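Putative glutathione S-transferase (Corynebacterium glutamicum, PDB 3M1G) probably acts as a glutathione transferase of the ECM4-like, omega-related group, using glutathione as its thiol substrate. Local coordinates at residues N175-A179 with E180-E184. Sequence-based numbering, arbitrary orientation. Where two conformers were deposited one is given.
Sequences NLYPA and ELREE
A chi1 of -166° sets the ring of Tyr-177 opposite its backbone N, beside the carbonyl carbon, and Arg-182 runs extended from CG to NE, the two side chains crossing at about a right angle. Arg-182 uses two parts of its chain: CG lies over a ring face, 3.6 Å from the centroid in a CH-pi contact, while the guanidinium reaches back to the tyrosine backbone. There NE and NH2 both donate to Tyr-177 O, each at 3.0 Å, NH2 nearly in line with the C=O bond and NE from above the carbonyl plane. With the oxygen in the guanidinium plane, the paired bonds restrict its rotation; the group lies 14° from the ring plane. Ala-179 CA lies over the rim of one guanidinium face. The setting is the entry into helix 182-197 of the all-helical GST C-terminal domain, through a turn, close to type I, with Ala-179 and Glu-180 at its corners and closed by Leu-181 N to Pro-178 O (2.9 Å); a weak bond of 3.4 Å joins Arg-182 N to Ala-179 O. Pro-178 CG also meets Leu-181 CD1 at 3.8 Å. Water extends the linkage, one molecule joining Tyr-177 OH to Arg-182 O and another Ala-179 O to Glu-183 N. Leu-163 of helix 154-163 touches both Tyr-177 and Arg-182.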
loop_
_atom_site.group_PDB
_atom_site.type_symbol
_atom_site.label_atom_id
_atom_site.label_comp_id
_atom_site.label_asym_id
_atom_site.label_seq_id
_atom_site.Cartn_x
_atom_site.Cartn_y
_atom_site.Cartn_z
ATOM N N ASN A 175 1.190 24.298 27.137
ATOM C CA ASN A 175 1.480 23.288 28.160
ATOM C C ASN A 175 1.146 21.906 27.565
ATOM O O ASN A 175 -0.027 21.458 27.553
ATOM C CB ASN A 175 0.631 23.580 29.432
ATOM C CG ASN A 175 0.914 22.604 30.565
ATOM O OD1 ASN A 175 1.631 21.606 30.374
ATOM N ND2 ASN A 175 0.339 22.865 31.743
ATOM N N LEU A 176 2.175 21.243 27.046
ATOM C CA LEU A 176 2.010 19.973 26.319
ATOM C C LEU A 176 1.984 18.752 27.265
ATOM O O LEU A 176 1.662 17.641 26.843
ATOM C CB LEU A 176 3.148 19.790 25.285
ATOM C CG LEU A 176 3.177 20.871 24.209
ATOM C CD1 LEU A 176 4.434 20.775 23.342
ATOM C CD2 LEU A 176 1.856 20.796 23.289
ATOM N N TYR A 177 2.351 18.956 28.523
ATOM C CA TYR A 177 2.462 17.847 29.481
ATOM C C TYR A 177 1.885 18.272 30.837
ATOM O O TYR A 177 2.616 18.374 31.839
ATOM C CB TYR A 177 3.914 17.447 29.613
ATOM C CG TYR A 177 4.165 16.103 30.307
ATOM C CD1 TYR A 177 3.552 14.932 29.846
ATOM C CD2 TYR A 177 5.035 15.992 31.385
ATOM C CE1 TYR A 177 3.791 13.696 30.449
ATOM C CE2 TYR A 177 5.295 14.724 32.007
ATOM C CZ TYR A 177 4.651 13.595 31.516
ATOM O OH TYR A 177 4.841 12.337 32.050
ATOM N N PRO A 178 0.590 18.569 30.864
ATOM C CA PRO A 178 0.010 19.149 32.077
ATOM C C PRO A 178 -0.134 18.151 33.228
ATOM O O PRO A 178 -0.515 16.988 33.003
ATOM C CB PRO A 178 -1.380 19.588 31.627
ATOM C CG PRO A 178 -1.576 19.070 30.294
ATOM C CD PRO A 178 -0.413 18.360 29.818
ATOM N N ALA A 179 0.146 18.637 34.431
ATOM C CA ALA A 179 0.170 17.839 35.651
ATOM C C ALA A 179 -1.023 16.906 35.791
ATOM O O ALA A 179 -0.852 15.736 36.119
ATOM C CB ALA A 179 0.284 18.772 36.909
ATOM N N GLU A 180 -2.218 17.390 35.494
ATOM C CA GLU A 180 -3.447 16.616 35.743
ATOM C C GLU A 180 -3.634 15.460 34.763
ATOM O O GLU A 180 -4.533 14.640 34.966
ATOM C CB GLU A 180 -4.711 17.476 35.590
ATOM C CG GLU A 180 -4.534 18.975 35.807
ATOM C CD GLU A 180 -4.005 19.697 34.560
ATOM O OE1 GLU A 180 -4.668 19.645 33.490
ATOM O OE2 GLU A 180 -2.937 20.335 34.693
ATOM N N LEU A 181 -2.874 15.431 33.666
ATOM C CA LEU A 181 -3.060 14.382 32.659
ATOM C C LEU A 181 -1.929 13.364 32.679
ATOM O O LEU A 181 -2.027 12.357 31.981
ATOM C CB LEU A 181 -3.151 14.999 31.235
ATOM C CG LEU A 181 -4.316 15.957 30.952
ATOM C CD1 LEU A 181 -4.234 16.516 29.521
ATOM C CD2 LEU A 181 -5.636 15.259 31.192
ATOM N N ARG A 182 -0.850 13.641 33.427
ATOM C CA ARG A 182 0.389 12.839 33.341
ATOM C C ARG A 182 0.180 11.365 33.703
ATOM O O ARG A 182 0.719 10.464 33.043
ATOM C CB ARG A 182 1.509 13.418 34.212
ATOM C CG ARG A 182 2.054 14.722 33.689
ATOM C CD ARG A 182 3.171 15.316 34.560
ATOM N NE ARG A 182 3.277 16.719 34.207
ATOM C CZ ARG A 182 3.793 17.682 34.959
ATOM N NH1 ARG A 182 4.314 17.405 36.131
ATOM N NH2 ARG A 182 3.767 18.949 34.535
ATOM N N GLU A 183 -0.615 11.140 34.738
ATOM C CA GLU A 183 -0.936 9.788 35.189
ATOM C C GLU A 183 -1.687 8.969 34.170
ATOM O O GLU A 183 -1.326 7.849 33.947
ATOM C CB GLU A 183 -1.784 9.787 36.474
ATOM C CG GLU A 183 -0.976 9.626 37.694
ATOM C CD GLU A 183 -1.804 9.226 38.955
ATOM O OE1 GLU A 183 -1.308 9.567 40.032
ATOM O OE2 GLU A 183 -2.892 8.584 38.887
ATOM N N GLU A 184 -2.777 9.479 33.612
ATOM C CA GLU A 184 -3.511 8.735 32.557
ATOM C C GLU A 184 -2.686 8.661 31.285
ATOM O O GLU A 184 -2.826 7.735 30.533
ATOM C CB GLU A 184 -4.889 9.325 32.199
ATOM C CG GLU A 184 -5.706 8.451 31.153
ATOM C CD GLU A 184 -6.802 9.226 30.403
ATOM O OE1 GLU A 184 -7.097 10.378 30.779
ATOM O OE2 GLU A 184 -7.365 8.681 29.426
HETATM O O HOH W 1 3.251 10.324 31.678
HETATM O O HOH W 2 -1.913 13.186 36.387
#